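Local coordinates for hydrazine synthase subunit beta (Candidatus Kuenenia stuttgartiensis, PDB 5C2V), which forms part of the hydrazine synthase complex, which condenses nitric oxide with ammonium to hydrazine, and may modulate passage of the hydroxylamine intermediate between the complex's active sites, at residues T26-N31 and V37-A42; G164-S169 and P211-P216; Y267-V272 and V325-D330. All blocks are in the same frame, centred on the assembly; numbering follows the deposited sequence.

Contact 1 of 3, residues T26-N31 and V37-A42; sequences TLFISN and VTFVDA
Leu27 and Ile29 bond in pairs to Val40 and Thr38 across two neighbouring antiparallel strands, whose segment axes come within 4.6 Å at 159° between their N-to-C directions. In both hydrogen-bonded pairs each residue gives its N-H and receives at its C=O; Leu27 N to Val40 O and Thr38 N to Ile29 O, for example, both measure 2.9 Å. Between them Phe28 and Phe39 face each other as a non-hydrogen-bonded pair, their rings on one face of the sheet, while Leu27, Ile29, Thr38 and Val40 occupy the other.

The rings meet as a T-shaped (edge-to-face) stack. Phe28 presents its CD2-CE2 edge to one face of Phe39, with centroids 5.0 Å apart and planes at 90°; the closest atoms are Phe28 CD2 and Phe39 CE1, at 3.4 Å. With chi2 near 7°, the Phe39 ring turns its face to that edge. Val37 CG1 lies 4.1 Å from Phe28 CB and also near the rim of the Phe39 ring, and Leu69 of strand 68-73 packs against all three residues.

On the reverse face Ile29 CD1 reaches back along the hairpin to Val40 CG2 at 3.7 Å, while Val40 also meets Ile9 of the gamma subunit. At the end near the turn, Asn31 places its amide so that ND2 donates to Thr38 OG1 at 2.7 Å. The bond is nearly straight and lies close to the amide plane, tying the side chain of one strand to that of the next.

Regular register and oppositely directed neighbours identify a beta hairpin: the second and third strands of a four-stranded propeller blade, with the aromatic face turned to the adjoining blade.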
loop_
_atom_site.group_PDB
_atom_site.type_symbol
_atom_site.label_atom_id
_atom_site.label_comp_id
_atom_site.label_asym_id
_atom_site.label_seq_id
_atom_site.Cartn_x
_atom_site.Cartn_y
_atom_site.Cartn_z
ATOM N N THR B 26 55.516 -25.985 2.614
ATOM C CA THR B 26 55.219 -27.389 2.331
ATOM C C THR B 26 53.794 -27.814 2.693
ATOM O O THR B 26 53.277 -27.465 3.754
ATOM C CB THR B 26 56.213 -28.315 3.066
ATOM O OG1 THR B 26 57.554 -27.874 2.819
ATOM C CG2 THR B 26 56.066 -29.754 2.589
ATOM N N LEU B 27 53.176 -28.579 1.798
ATOM C CA LEU B 27 51.859 -29.159 2.024
ATOM C C LEU B 27 51.961 -30.663 2.259
ATOM O O LEU B 27 52.696 -31.365 1.558
ATOM C CB LEU B 27 50.939 -28.879 0.834
ATOM C CG LEU B 27 50.524 -27.425 0.612
ATOM C CD1 LEU B 27 50.044 -27.217 -0.814
ATOM C CD2 LEU B 27 49.441 -27.036 1.602
ATOM N N PHE B 28 51.218 -31.150 3.247
ATOM C CA PHE B 28 51.211 -32.568 3.579
ATOM C C PHE B 28 49.818 -33.151 3.397
ATOM O O PHE B 28 48.889 -32.808 4.128
ATOM C CB PHE B 28 51.693 -32.791 5.013
ATOM C CG PHE B 28 52.966 -32.067 5.343
ATOM C CD1 PHE B 28 52.934 -30.789 5.877
ATOM C CD2 PHE B 28 54.194 -32.662 5.116
ATOM C CE1 PHE B 28 54.105 -30.121 6.178
ATOM C CE2 PHE B 28 55.368 -31.999 5.417
ATOM C CZ PHE B 28 55.323 -30.728 5.950
ATOM N N ILE B 29 49.680 -34.040 2.421
ATOM C CA ILE B 29 48.384 -34.622 2.111
ATOM C C ILE B 29 48.282 -36.055 2.616
ATOM O O ILE B 29 49.094 -36.899 2.258
ATOM C CB ILE B 29 48.107 -34.613 0.596
ATOM C CG1 ILE B 29 48.005 -33.182 0.064
ATOM C CG2 ILE B 29 46.848 -35.373 0.297
ATOM C CD1 ILE B 29 49.306 -32.631 -0.475
ATOM N N SER B 30 47.278 -36.336 3.437
ATOM C CA SER B 30 47.078 -37.701 3.896
ATOM C C SER B 30 46.266 -38.456 2.857
ATOM O O SER B 30 45.129 -38.095 2.573
ATOM C CB SER B 30 46.372 -37.727 5.252
ATOM O OG SER B 30 47.139 -37.062 6.239
ATOM N N ASN B 31 46.854 -39.501 2.286
ATOM C CA ASN B 31 46.159 -40.301 1.288
ATOM C C ASN B 31 45.501 -41.502 1.946
ATOM O O ASN B 31 46.179 -42.413 2.418
ATOM C CB ASN B 31 47.125 -40.751 0.190
ATOM C CG ASN B 31 47.814 -39.586 -0.494
ATOM O OD1 ASN B 31 47.220 -38.525 -0.691
ATOM N ND2 ASN B 31 49.077 -39.778 -0.860
ATOM N N VAL B 37 51.583 -40.394 2.807
ATOM C CA VAL B 37 51.427 -38.944 2.847
ATOM C C VAL B 37 52.243 -38.279 1.742
ATOM O O VAL B 37 53.447 -38.501 1.630
ATOM C CB VAL B 37 51.850 -38.361 4.212
ATOM C CG1 VAL B 37 51.836 -36.840 4.169
ATOM C CG2 VAL B 37 50.942 -38.875 5.319
ATOM N N THR B 38 51.579 -37.464 0.930
ATOM C CA THR B 38 52.230 -36.779 -0.179
ATOM C C THR B 38 52.783 -35.421 0.244
ATOM O O THR B 38 52.081 -34.617 0.864
ATOM C CB THR B 38 51.258 -36.579 -1.359
ATOM O OG1 THR B 38 50.718 -37.845 -1.756
ATOM C CG2 THR B 38 51.971 -35.942 -2.543
ATOM N N PHE B 39 54.048 -35.176 -0.090
ATOM C CA PHE B 39 54.686 -33.892 0.177
ATOM C C PHE B 39 54.641 -33.016 -1.069
ATOM O O PHE B 39 54.989 -33.466 -2.160
ATOM C CB PHE B 39 56.141 -34.076 0.625
ATOM C CG PHE B 39 56.298 -34.641 2.013
ATOM C CD1 PHE B 39 55.204 -35.092 2.736
ATOM C CD2 PHE B 39 57.552 -34.712 2.599
ATOM C CE1 PHE B 39 55.361 -35.610 4.009
ATOM C CE2 PHE B 39 57.714 -35.226 3.871
ATOM C CZ PHE B 39 56.617 -35.674 4.577
ATOM N N VAL B 40 54.212 -31.767 -0.911
ATOM C CA VAL B 40 54.164 -30.838 -2.037
ATOM C C VAL B 40 54.861 -29.521 -1.702
ATOM O O VAL B 40 54.626 -28.942 -0.646
ATOM C CB VAL B 40 52.709 -30.545 -2.468
ATOM C CG1 VAL B 40 52.681 -29.550 -3.620
ATOM C CG2 VAL B 40 51.999 -31.831 -2.863
ATOM N N ASP B 41 55.723 -29.051 -2.596
ATOM C CA ASP B 41 56.357 -27.751 -2.410
ATOM C C ASP B 41 55.378 -26.646 -2.793
ATOM O O ASP B 41 54.814 -26.660 -3.884
ATOM C CB ASP B 41 57.642 -27.642 -3.233
ATOM C CG ASP B 41 58.410 -26.366 -2.949
ATOM O OD1 ASP B 41 59.097 -26.306 -1.907
ATOM O OD2 ASP B 41 58.328 -25.424 -3.765
ATOM N N ALA B 42 55.180 -25.693 -1.887
ATOM C CA ALA B 42 54.181 -24.644 -2.073
ATOM C C ALA B 42 54.495 -23.729 -3.254
ATOM O O ALA B 42 53.592 -23.308 -3.979
ATOM C CB ALA B 42 54.052 -23.822 -0.802
#

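Contact 2 of 3, residues G164-S169 and P211-P216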
loop_
_atom_site.group_PDB
_atom_site.type_symbol
_atom_site.label_atom_id
_atom_site.label_comp_id
_atom_site.label_asym_id
_atom_site.label_seq_id
_atom_site.Cartn_x
_atom_site.Cartn_y
_atom_site.Cartn_z
ATOM N N GLY B 164 23.621 -41.913 16.813
ATOM C CA GLY B 164 22.327 -42.078 17.449
ATOM C C GLY B 164 21.928 -40.904 18.321
ATOM O O GLY B 164 21.097 -41.046 19.217
ATOM N N SER B 165 22.514 -39.741 18.058
ATOM C CA SER B 165 22.216 -38.553 18.852
ATOM C C SER B 165 21.770 -37.370 17.998
ATOM O O SER B 165 22.421 -37.012 17.016
ATOM C CB SER B 165 23.432 -38.150 19.685
ATOM O OG SER B 165 23.159 -36.985 20.442
ATOM N N ILE B 166 20.644 -36.777 18.382
ATOM C CA ILE B 166 20.171 -35.544 17.768
ATOM C C ILE B 166 20.928 -34.349 18.328
ATOM O O ILE B 166 21.296 -33.432 17.595
ATOM C CB ILE B 166 18.668 -35.344 17.995
ATOM C CG1 ILE B 166 17.886 -36.430 17.264
ATOM C CG2 ILE B 166 18.225 -33.971 17.515
ATOM C CD1 ILE B 166 16.419 -36.368 17.524
ATOM N N ASN B 167 21.184 -34.377 19.630
ATOM C CA ASN B 167 21.920 -33.293 20.251
ATOM C C ASN B 167 23.369 -33.711 20.421
ATOM O O ASN B 167 23.698 -34.560 21.249
ATOM C CB ASN B 167 21.302 -32.917 21.600
ATOM C CG ASN B 167 19.787 -32.934 21.572
ATOM O OD1 ASN B 167 19.146 -31.931 21.254
ATOM N ND2 ASN B 167 19.205 -34.077 21.913
ATOM N N ARG B 168 24.230 -33.096 19.621
ATOM C CA ARG B 168 25.644 -33.425 19.611
ATOM C C ARG B 168 26.409 -32.217 20.122
ATOM O O ARG B 168 26.072 -31.077 19.799
ATOM C CB ARG B 168 26.095 -33.828 18.205
ATOM C CG ARG B 168 25.387 -35.074 17.683
ATOM C CD ARG B 168 25.894 -35.487 16.309
ATOM N NE ARG B 168 24.984 -36.420 15.647
ATOM C CZ ARG B 168 25.362 -37.550 15.058
ATOM N NH1 ARG B 168 26.641 -37.900 15.046
ATOM N NH2 ARG B 168 24.461 -38.333 14.481
ATOM N N SER B 169 27.433 -32.464 20.928
ATOM C CA SER B 169 28.021 -31.394 21.719
ATOM C C SER B 169 29.499 -31.144 21.458
ATOM O O SER B 169 30.131 -31.801 20.630
ATOM C CB SER B 169 27.817 -31.692 23.204
ATOM O OG SER B 169 28.367 -32.953 23.547
ATOM N N PRO B 211 19.300 -32.186 10.709
ATOM C CA PRO B 211 18.221 -33.064 10.259
ATOM C C PRO B 211 16.882 -32.590 10.795
ATOM O O PRO B 211 16.849 -32.051 11.901
ATOM C CB PRO B 211 18.596 -34.429 10.857
ATOM C CG PRO B 211 19.741 -34.169 11.829
ATOM C CD PRO B 211 19.932 -32.689 11.940
ATOM N N LYS B 212 15.795 -32.774 10.056
ATOM C CA LYS B 212 14.525 -32.786 10.751
ATOM C C LYS B 212 14.138 -34.255 10.787
ATOM O O LYS B 212 13.689 -34.823 9.791
ATOM C CB LYS B 212 13.480 -31.932 10.031
ATOM C CG LYS B 212 14.071 -30.822 9.159
ATOM C CD LYS B 212 14.648 -29.673 9.967
ATOM C CE LYS B 212 15.252 -28.613 9.054
ATOM N NZ LYS B 212 15.654 -27.388 9.799
ATOM N N ASN B 213 14.318 -34.860 11.956
ATOM C CA ASN B 213 14.074 -36.284 12.153
ATOM C C ASN B 213 12.624 -36.626 12.465
ATOM O O ASN B 213 12.143 -37.712 12.142
ATOM C CB ASN B 213 14.992 -36.812 13.252
ATOM C CG ASN B 213 14.805 -36.086 14.557
ATOM O OD1 ASN B 213 15.367 -35.012 14.774
ATOM N ND2 ASN B 213 14.016 -36.673 15.443
ATOM N N TRP B 214 11.937 -35.683 13.102
ATOM C CA TRP B 214 10.587 -35.898 13.610
ATOM C C TRP B 214 9.543 -35.639 12.533
ATOM O O TRP B 214 8.342 -35.690 12.794
ATOM C CB TRP B 214 10.316 -35.015 14.832
ATOM C CG TRP B 214 11.170 -35.349 16.022
ATOM C CD1 TRP B 214 12.139 -34.567 16.581
ATOM C CD2 TRP B 214 11.141 -36.559 16.790
ATOM N NE1 TRP B 214 12.706 -35.209 17.656
ATOM C CE2 TRP B 214 12.112 -36.434 17.803
ATOM C CE3 TRP B 214 10.385 -37.733 16.720
ATOM C CZ2 TRP B 214 12.349 -37.441 18.738
ATOM C CZ3 TRP B 214 10.621 -38.730 17.650
ATOM C CH2 TRP B 214 11.594 -38.577 18.645
ATOM N N LEU B 215 10.009 -35.362 11.320
ATOM C CA LEU B 215 9.113 -35.018 10.230
ATOM C C LEU B 215 9.105 -36.124 9.188
ATOM O O LEU B 215 10.097 -36.832 9.020
ATOM C CB LEU B 215 9.540 -33.699 9.575
ATOM C CG LEU B 215 9.397 -32.389 10.348
ATOM C CD1 LEU B 215 9.811 -31.222 9.466
ATOM C CD2 LEU B 215 7.973 -32.208 10.846
ATOM N N PRO B 216 7.973 -36.276 8.485
ATOM C CA PRO B 216 7.848 -37.262 7.412
ATOM C C PRO B 216 8.834 -36.967 6.297
ATOM O O PRO B 216 9.157 -35.802 6.076
ATOM C CB PRO B 216 6.406 -37.078 6.927
ATOM C CG PRO B 216 5.697 -36.443 8.066
ATOM C CD PRO B 216 6.706 -35.567 8.733
#
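Ile166 sets its delta methyl against the side-chain amide of Asn213, and the closest part of the contact is that meeting. The two side chains approach from opposite directions. Ile166 CD1 stands 3.2 Å from both Asn213 ND2 and Asn213 OD1, and 3.4 Å from Asn213 CG, so the methyl sits obliquely above the outer end of the carboxamide, about equally far from its O and its N. An extended chi2 of 175° carries CD1 away from the backbone of 164-169 and makes this reach possible. On its own loop, Asn213 folds back until CG lies 3.7 Å above the plane of the Trp214 ring, toward its rim.

The looser side begins at Trp214. Ile166 CD1 approaches the indole obliquely, 3.9 Å from NE1, and the nearest CA atoms of the two segments, those of Ile166 and Pro211, remain 8.1 Å apart. No hydrogen bond crosses, and only 124 Å² is buried between the segments. Yet the touching residues are buried, because other subunits close over them: Trp214 NE1 donates to Val241 O of the gamma subunit, Ile166 N bonds Asn244 of the gamma subunit, and His573 of the alpha subunit stacks on the indole.

Bound trimethyl glycine is about 7 Å from the Ile166 side chain and a heme c about 9 Å from that of Asn213. The touching residues Ile166, Asn213 and Trp214 lie in connections between the second and third strands of their blades. Inter-strand loops of two consecutive beta-propeller blades thus come together at a subunit interface: both meet the gamma subunit, and 211-216 also meets the alpha subunit.

Contact 3 of 3, residues Y267-V272 and V325-D330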
loop_
_atom_site.group_PDB
_atom_site.type_symbol
_atom_site.label_atom_id
_atom_site.label_comp_id
_atom_site.label_asym_id
_atom_site.label_seq_id
_atom_site.Cartn_x
_atom_site.Cartn_y
_atom_site.Cartn_z
ATOM N N TYR B 267 38.130 -14.070 7.144
ATOM C CA TYR B 267 37.286 -14.974 6.368
ATOM C C TYR B 267 37.237 -16.383 6.945
ATOM O O TYR B 267 38.149 -16.809 7.653
ATOM C CB TYR B 267 37.773 -15.044 4.919
ATOM C CG TYR B 267 37.768 -13.721 4.194
ATOM C CD1 TYR B 267 36.626 -13.265 3.551
ATOM C CD2 TYR B 267 38.909 -12.933 4.142
ATOM C CE1 TYR B 267 36.617 -12.056 2.882
ATOM C CE2 TYR B 267 38.911 -11.722 3.478
ATOM C CZ TYR B 267 37.761 -11.289 2.848
ATOM O OH TYR B 267 37.758 -10.084 2.184
ATOM N N LEU B 268 36.164 -17.103 6.633
ATOM C CA LEU B 268 36.077 -18.519 6.973
ATOM C C LEU B 268 35.973 -19.353 5.701
ATOM O O LEU B 268 35.213 -19.019 4.789
ATOM C CB LEU B 268 34.884 -18.794 7.889
ATOM C CG LEU B 268 34.743 -20.242 8.368
ATOM C CD1 LEU B 268 35.993 -20.687 9.112
ATOM C CD2 LEU B 268 33.509 -20.411 9.240
ATOM N N TYR B 269 36.743 -20.436 5.643
ATOM C CA TYR B 269 36.766 -21.291 4.460
ATOM C C TYR B 269 36.210 -22.674 4.781
ATOM O O TYR B 269 36.666 -23.329 5.714
ATOM C CB TYR B 269 38.190 -21.399 3.910
ATOM C CG TYR B 269 38.804 -20.060 3.564
ATOM C CD1 TYR B 269 39.421 -19.285 4.537
ATOM C CD2 TYR B 269 38.761 -19.569 2.266
ATOM C CE1 TYR B 269 39.977 -18.059 4.230
ATOM C CE2 TYR B 269 39.319 -18.343 1.948
ATOM C CZ TYR B 269 39.925 -17.594 2.935
ATOM O OH TYR B 269 40.482 -16.374 2.632
ATOM N N ILE B 270 35.222 -23.109 4.005
ATOM C CA ILE B 270 34.540 -24.373 4.267
ATOM C C ILE B 270 34.549 -25.307 3.065
ATOM O O ILE B 270 33.959 -25.001 2.028
ATOM C CB ILE B 270 33.073 -24.143 4.681
ATOM C CG1 ILE B 270 32.996 -23.278 5.939
ATOM C CG2 ILE B 270 32.363 -25.475 4.895
ATOM C CD1 ILE B 270 31.581 -22.959 6.370
ATOM N N GLY B 271 35.223 -26.444 3.201
ATOM C CA GLY B 271 35.135 -27.480 2.193
ATOM C C GLY B 271 33.739 -28.071 2.173
ATOM O O GLY B 271 33.248 -28.564 3.189
ATOM N N VAL B 272 33.100 -28.027 1.011
ATOM C CA VAL B 272 31.794 -28.641 0.830
ATOM C C VAL B 272 31.969 -29.860 -0.056
ATOM O O VAL B 272 32.191 -29.746 -1.271
ATOM C CB VAL B 272 30.776 -27.671 0.202
ATOM C CG1 VAL B 272 29.393 -28.289 0.200
ATOM C CG2 VAL B 272 30.767 -26.349 0.956
ATOM N N VAL B 325 40.440 -28.498 3.853
ATOM C CA VAL B 325 41.036 -27.266 3.348
ATOM C C VAL B 325 42.088 -26.722 4.308
ATOM O O VAL B 325 42.046 -26.997 5.508
ATOM C CB VAL B 325 39.973 -26.171 3.107
ATOM C CG1 VAL B 325 39.134 -26.495 1.880
ATOM C CG2 VAL B 325 39.099 -25.997 4.341
ATOM N N CYS B 326 43.031 -25.950 3.776
ATOM C CA CYS B 326 44.033 -25.297 4.616
ATOM C C CYS B 326 44.492 -23.977 4.005
ATOM O O CYS B 326 44.313 -23.739 2.812
ATOM C CB CYS B 326 45.233 -26.218 4.846
ATOM S SG CYS B 326 46.262 -26.498 3.387
ATOM N N LEU B 327 45.088 -23.122 4.829
ATOM C CA LEU B 327 45.523 -21.803 4.380
ATOM C C LEU B 327 47.026 -21.600 4.516
ATOM O O LEU B 327 47.674 -22.204 5.372
ATOM C CB LEU B 327 44.798 -20.707 5.165
ATOM C CG LEU B 327 43.335 -20.423 4.834
ATOM C CD1 LEU B 327 42.757 -19.464 5.855
ATOM C CD2 LEU B 327 43.208 -19.849 3.436
ATOM N N SER B 328 47.571 -20.739 3.665
ATOM C CA SER B 328 48.941 -20.273 3.819
ATOM C C SER B 328 48.980 -19.279 4.978
ATOM O O SER B 328 47.979 -18.621 5.257
ATOM C CB SER B 328 49.446 -19.630 2.524
ATOM O OG SER B 328 48.646 -18.519 2.160
ATOM N N PRO B 329 50.130 -19.174 5.664
ATOM C CA PRO B 329 50.241 -18.290 6.833
ATOM C C PRO B 329 49.928 -16.823 6.529
ATOM O O PRO B 329 49.554 -16.086 7.442
ATOM C CB PRO B 329 51.706 -18.456 7.263
ATOM C CG PRO B 329 52.404 -19.044 6.078
ATOM C CD PRO B 329 51.384 -19.902 5.409
ATOM N N ASP B 330 50.077 -16.408 5.275
ATOM C CA ASP B 330 49.727 -15.044 4.885
ATOM C C ASP B 330 48.247 -14.927 4.521
ATOM O O ASP B 330 47.713 -13.824 4.397
ATOM C CB ASP B 330 50.606 -14.575 3.720
ATOM C CG ASP B 330 50.585 -15.532 2.542
ATOM O OD1 ASP B 330 49.747 -16.457 2.527
ATOM O OD2 ASP B 330 51.412 -15.356 1.621
#
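Tyr269 and Leu327 both set CG beside the backbone N, with chi1 of -57° and -75°, and these torsions bring the phenol ring and the branched end of the leucine together at about a right angle. Leu327 CD2 comes over one face of the ring, 4.0 Å from the Tyr269 centroid and 19° off the normal, which meets the geometry of a CH-pi contact. Its other methyl lies toward the rim: Leu327 CD1 is 3.5 Å from Tyr269 CE1. Both branches thus lie on one side of the ring plane, along its CD1-CE1 side.

Val325, two residues earlier and likewise directed toward strand 267-272, meets backbone instead of a ring. Its CG2 is 3.9 Å from Tyr269 O, and its CG1 is 4.1 Å from Gly271 CA. At Gly271 the valine meets bare backbone, and the CA atoms of Gly271 and Val325 are 6.0 Å apart.

The two strand axes approach to 7.5 Å, too far for a shared sheet, and no hydrogen bond crosses. Ala260 and Cys334 extend the packing around Tyr269 and Leu327 from their respective sheets. Cohesion between these consecutive blades therefore depends here on dispersion, CH-pi attraction and exclusion of water, rather than on directional polar bonds.

Along the chain the contacts follow in series, contact 1 closing before contact 2 opens and contact 2 before contact 3. Contact 1 lies within the first blade, contact 2 bridges loops of the fourth and fifth, and contact 3 joins the sheets of the sixth and seventh. Because the propeller is circular, contacts 1 and 3 become neighbours: their centres are 16 Å apart, and Leu27 CD2 touches Cys326 SG at 3.7 Å, packing the first blade against the last. Contact 2 lies across the chain's centre from contact 1, 37 Å away between centres, and 29 Å from contact 3, far from that seam and with the gamma and alpha subunits around it.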